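PDB 4YXT: polyketide biosynthesis 3-hydroxy-3-methylglutaryl-ACP synthase PksG, which catalyses the aldol condensation of acetyl-ACP with a beta-ketothioester polyketide intermediate during biosynthesis of the antibiotic bacillaene. Local coordinates for residues 48-53 and 404-409; 77-82 and 90-95. The protein carries 1 engineered substitution. All blocks are in the same frame, centred on the assembly; numbering follows the deposited sequence.

Contact 1: residues 48-53 and 404-409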
# COMPACT_ATOMS: atom_id res chain seq x y z
N TYR A 48 -22.72 -7.99 -8.01
CA TYR A 48 -21.94 -9.20 -7.81
C TYR A 48 -20.53 -9.08 -8.41
O TYR A 48 -19.90 -10.05 -8.75
CB TYR A 48 -22.70 -10.43 -8.34
CG TYR A 48 -23.38 -10.21 -9.65
CD1 TYR A 48 -24.76 -9.97 -9.72
CD2 TYR A 48 -22.65 -10.22 -10.83
CE1 TYR A 48 -25.38 -9.78 -10.96
CE2 TYR A 48 -23.25 -10.03 -12.05
CZ TYR A 48 -24.60 -9.81 -12.11
OH TYR A 48 -25.14 -9.64 -13.36
N GLU A 49 -20.07 -7.85 -8.58
CA GLU A 49 -18.69 -7.63 -8.92
C GLU A 49 -18.15 -6.81 -7.78
O GLU A 49 -18.91 -6.15 -7.06
CB GLU A 49 -18.56 -6.91 -10.21
CG GLU A 49 -19.10 -7.69 -11.38
CD GLU A 49 -19.06 -6.86 -12.63
OE1 GLU A 49 -19.83 -5.87 -12.71
OE2 GLU A 49 -18.22 -7.18 -13.47
N ASP A 50 -16.85 -6.92 -7.59
CA ASP A 50 -16.14 -6.13 -6.63
C ASP A 50 -14.71 -5.96 -7.15
O ASP A 50 -14.42 -6.37 -8.26
CB ASP A 50 -16.24 -6.77 -5.25
CG ASP A 50 -15.36 -7.97 -5.08
OD1 ASP A 50 -14.62 -8.35 -6.01
OD2 ASP A 50 -15.39 -8.48 -3.95
N PRO A 51 -13.85 -5.28 -6.40
CA PRO A 51 -12.46 -5.20 -6.93
C PRO A 51 -11.67 -6.49 -7.09
O PRO A 51 -10.68 -6.51 -7.83
CB PRO A 51 -11.77 -4.30 -5.93
CG PRO A 51 -12.89 -3.46 -5.39
CD PRO A 51 -14.08 -4.34 -5.30
N VAL A 52 -12.00 -7.51 -6.32
CA VAL A 52 -11.41 -8.84 -6.52
C VAL A 52 -11.84 -9.44 -7.87
O VAL A 52 -11.02 -9.84 -8.70
CB VAL A 52 -11.82 -9.81 -5.40
CG1 VAL A 52 -11.21 -11.17 -5.66
CG2 VAL A 52 -11.40 -9.22 -4.03
N THR A 53 -13.14 -9.41 -8.13
CA THR A 53 -13.64 -9.95 -9.37
C THR A 53 -13.02 -9.20 -10.51
O THR A 53 -12.58 -9.82 -11.48
CB THR A 53 -15.18 -9.92 -9.47
OG1 THR A 53 -15.65 -8.57 -9.56
CG2 THR A 53 -15.82 -10.62 -8.25
N LEU A 404 -15.11 -14.41 -12.72
CA LEU A 404 -15.34 -14.55 -11.31
C LEU A 404 -16.43 -13.64 -10.91
O LEU A 404 -16.51 -12.51 -11.38
CB LEU A 404 -14.10 -14.22 -10.51
CG LEU A 404 -14.08 -14.82 -9.10
CD1 LEU A 404 -13.95 -16.34 -9.18
CD2 LEU A 404 -12.92 -14.30 -8.24
N PHE A 405 -17.26 -14.08 -9.99
CA PHE A 405 -18.30 -13.23 -9.45
C PHE A 405 -18.44 -13.44 -7.98
O PHE A 405 -18.12 -14.50 -7.49
CB PHE A 405 -19.63 -13.49 -10.16
CG PHE A 405 -19.65 -12.97 -11.55
CD1 PHE A 405 -19.62 -11.59 -11.78
CD2 PHE A 405 -19.63 -13.83 -12.63
CE1 PHE A 405 -19.57 -11.09 -13.06
CE2 PHE A 405 -19.60 -13.33 -13.92
CZ PHE A 405 -19.58 -11.96 -14.14
N LEU A 406 -18.90 -12.40 -7.28
CA LEU A 406 -19.13 -12.47 -5.86
C LEU A 406 -20.45 -13.20 -5.68
O LEU A 406 -21.48 -12.76 -6.18
CB LEU A 406 -19.26 -11.05 -5.27
CG LEU A 406 -19.54 -10.87 -3.79
CD1 LEU A 406 -18.59 -11.61 -2.85
CD2 LEU A 406 -19.53 -9.39 -3.41
N GLU A 407 -20.40 -14.30 -4.95
CA GLU A 407 -21.56 -15.14 -4.74
C GLU A 407 -22.24 -14.79 -3.41
O GLU A 407 -23.45 -14.81 -3.32
CB GLU A 407 -21.10 -16.60 -4.73
CG GLU A 407 -22.20 -17.67 -4.83
CD GLU A 407 -21.81 -18.98 -4.14
OE1 GLU A 407 -21.13 -18.93 -3.08
OE2 GLU A 407 -22.20 -20.05 -4.66
N GLU A 408 -21.44 -14.49 -2.39
CA GLU A 408 -21.97 -14.33 -1.05
C GLU A 408 -20.89 -13.81 -0.09
O GLU A 408 -19.72 -14.09 -0.28
CB GLU A 408 -22.42 -15.70 -0.55
CG GLU A 408 -23.30 -15.69 0.69
CD GLU A 408 -23.12 -16.95 1.53
OE1 GLU A 408 -22.64 -17.98 1.00
OE2 GLU A 408 -23.47 -16.90 2.74
N ILE A 409 -21.32 -13.15 0.97
CA ILE A 409 -20.43 -12.82 2.09
C ILE A 409 -21.04 -13.46 3.33
O ILE A 409 -22.22 -13.24 3.60
CB ILE A 409 -20.27 -11.29 2.27
CG1 ILE A 409 -19.91 -10.65 0.93
CG2 ILE A 409 -19.22 -10.93 3.31
CD1 ILE A 409 -19.81 -9.13 0.96

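Contact 2: residues 77-82 and 90-95. Engineered in segment 77-82: Ala-82 (natural residue Glu).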
# COMPACT_ATOMS: atom_id res chain seq x y z
N LEU A 77 2.66 -10.06 -5.37
CA LEU A 77 1.38 -9.66 -5.84
C LEU A 77 0.99 -8.35 -5.14
O LEU A 77 0.94 -8.31 -3.91
CB LEU A 77 0.34 -10.77 -5.56
CG LEU A 77 -1.11 -10.30 -5.82
CD1 LEU A 77 -1.38 -9.86 -7.23
CD2 LEU A 77 -2.13 -11.34 -5.44
N ILE A 78 0.73 -7.30 -5.89
CA ILE A 78 0.45 -5.98 -5.30
C ILE A 78 -0.85 -5.53 -5.91
O ILE A 78 -0.93 -5.43 -7.13
CB ILE A 78 1.52 -4.92 -5.63
CG1 ILE A 78 2.89 -5.29 -5.01
CG2 ILE A 78 1.11 -3.51 -5.17
CD1 ILE A 78 4.00 -4.32 -5.40
N THR A 79 -1.84 -5.24 -5.07
CA THR A 79 -3.07 -4.70 -5.54
C THR A 79 -3.09 -3.22 -5.23
O THR A 79 -2.76 -2.81 -4.12
CB THR A 79 -4.30 -5.49 -5.02
OG1 THR A 79 -4.22 -6.84 -5.48
CG2 THR A 79 -5.59 -4.98 -5.66
N CYS A 80 -3.36 -2.42 -6.24
CA CYS A 80 -3.38 -0.96 -6.11
C CYS A 80 -4.84 -0.55 -6.19
O CYS A 80 -5.52 -0.84 -7.21
CB CYS A 80 -2.62 -0.33 -7.22
SG CYS A 80 -0.97 -1.10 -7.50
N SER A 81 -5.35 0.07 -5.15
CA SER A 81 -6.76 0.46 -5.18
C SER A 81 -7.06 1.62 -4.25
O SER A 81 -6.27 1.90 -3.35
CB SER A 81 -7.67 -0.75 -4.86
OG SER A 81 -9.09 -0.33 -4.86
N ALA A 82 -8.24 2.22 -4.44
CA ALA A 82 -8.82 3.16 -3.50
C ALA A 82 -10.21 2.64 -3.16
O ALA A 82 -11.08 3.36 -2.64
CB ALA A 82 -8.85 4.55 -4.13
N SER A 90 -6.01 -7.11 2.71
CA SER A 90 -5.93 -6.62 1.37
C SER A 90 -6.64 -7.47 0.30
O SER A 90 -6.81 -8.69 0.40
CB SER A 90 -4.46 -6.45 0.93
OG SER A 90 -3.91 -7.68 0.64
N LEU A 91 -7.01 -6.79 -0.76
CA LEU A 91 -7.56 -7.45 -1.92
C LEU A 91 -6.66 -8.57 -2.41
O LEU A 91 -7.17 -9.53 -3.04
CB LEU A 91 -7.77 -6.42 -3.03
CG LEU A 91 -8.79 -5.36 -2.75
CD1 LEU A 91 -8.77 -4.20 -3.77
CD2 LEU A 91 -10.16 -6.07 -2.74
N SER A 92 -5.34 -8.39 -2.24
CA SER A 92 -4.38 -9.35 -2.77
C SER A 92 -4.50 -10.78 -2.20
O SER A 92 -4.04 -11.74 -2.83
CB SER A 92 -2.94 -8.86 -2.58
OG SER A 92 -2.69 -7.68 -3.34
N THR A 93 -5.07 -10.93 -1.01
CA THR A 93 -5.31 -12.24 -0.42
C THR A 93 -6.31 -13.09 -1.27
O THR A 93 -6.03 -14.24 -1.67
CB THR A 93 -5.78 -12.10 1.03
OG1 THR A 93 -7.05 -11.43 1.09
CG2 THR A 93 -4.74 -11.32 1.92
N TYR A 94 -7.47 -12.51 -1.58
CA TYR A 94 -8.47 -13.12 -2.46
C TYR A 94 -7.98 -13.30 -3.89
O TYR A 94 -8.20 -14.36 -4.48
CB TYR A 94 -9.73 -12.25 -2.49
CG TYR A 94 -10.54 -12.29 -1.20
CD1 TYR A 94 -11.07 -13.49 -0.75
CD2 TYR A 94 -10.74 -11.16 -0.44
CE1 TYR A 94 -11.80 -13.55 0.38
CE2 TYR A 94 -11.49 -11.20 0.72
CZ TYR A 94 -12.03 -12.41 1.12
OH TYR A 94 -12.82 -12.54 2.26
N ILE A 95 -7.33 -12.28 -4.46
CA ILE A 95 -6.82 -12.39 -5.82
C ILE A 95 -5.85 -13.57 -5.93
O ILE A 95 -5.91 -14.35 -6.84
CB ILE A 95 -6.05 -11.17 -6.32
CG1 ILE A 95 -6.87 -9.89 -6.26
CG2 ILE A 95 -5.56 -11.37 -7.71
CD1 ILE A 95 -8.26 -10.09 -6.68

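Contact 1: residues 48-53 and 404-409
Tyr-48 brings the edge of its ring to the face of Phe-405, in an offset edge-to-face pair whose planes stand at 82° and whose centroids are 5.4 Å apart. The two side chains run alongside each other and point the same way, and the near edge of the tyrosine leads with CD2, 3.5 Å from CD1 of Phe-405. This placement follows from a first torsion of 41° that sets CG of Tyr-48 between the backbone N and the carbonyl carbon. The phenylalanine is in turn bordered at its own edge by the carbonyl oxygen of Tyr-48 and by CG of Glu-49, the latter 3.8 Å from CE1 of Phe-405. Phe-388 and helix 392-397 add further packing around both rings.

Next to the aromatic pair, a single backbone bond ties loop to strand: Leu-406 N donates to Tyr-48 O over 2.9 Å. Thr-53 then closes in with its methyl, CG2 lying 3.7 Å from Leu-406 N, while its CB rests on the carbonyl oxygen of Leu-404.

With its methyl turned to the strand, Thr-53 uses its hydroxyl within its own segment. OG1 accepts from Asp-50 N and Thr-53 N gives its hydrogen to Asp-50 OD1, each over 2.8 Å. OD2 of Asp-50 forms a salt bridge with Arg-414 and a hydrogen bond with the hydroxyl of Tyr-416, so this one side chain serves both the helix start and strand 413-419. Reciprocal bonds of this kind define a capping box, which here begins helix 51-64 against the middle strand of the C-terminal three-stranded antiparallel sheet, away from the residues assigned to the active site by similarity.

Contact 2: residues 77-82 and 90-95
With chi1 at -61° in Thr-79 and -65° in Ser-92, both hydroxyls lie anti to their carbonyl carbons, and the strand and helix offer them to each other. Thr-79 OG1 donates to Ser-92 OG over 2.8 Å. The serine hydroxyl is also bonded to the backbone oxygen of Phe-108, so a short polar relay runs from strand 74-80 through the helix to strand 106-111.

The same rotation of Thr-79 turns its methyl toward Leu-91, where CG2 comes within 3.7 Å of CB, the two side chains crossing at about a right angle. Leu-91 continues along the strand, and its CD1 rests 3.8 Å from Ser-81 CB. The hydroxyl of Ser-81 turns to other work, bonding to Ser-83, Ser-143 and Asp-144 in the loops and strand near the active site. Beyond Thr-79 in the other direction, Leu-77 sends CD2 over the first turn of the helix, 3.3 Å from Ser-92 O and 4.0 Å from Ile-95 CB.

At the helix start, Ser-90 occupies the N-cap; its carbonyl oxygen receives both the N-H and the hydroxyl of Thr-93, and its OG meets Gln-112 of the second subunit.

The axes of strand 77-80 and helix 91-95 approach to 8.0 Å, with 125° between their N-to-C directions, as part of a beta-alpha-beta unit of the thiolase-like fold. The loop that follows strand 74-80 carries Ala-82, an engineered residue at a position where the natural glutamate is, by similarity, the catalytic proton donor/acceptor.

The two contacts lie on the same side of the chain's centre, about 14 Å apart between their own centres, and they meet directly. They do so where helix 51-64 of contact 1 packs on helix 91-99 of contact 2: Val-52 lies on Leu-91, Tyr-94 and Ile-95, with Pro-51 on Leu-91 beside it. Along the chain, contact 2 is a local affair, its segments following one another closely, and falls entirely between 48-53 and 404-409, which are joined across some 350 residues. Both helices thus touch the mixed sheet, and the small C-terminal sheet packs on the start of helix 51-64, bringing the chain's end against its N-terminal half.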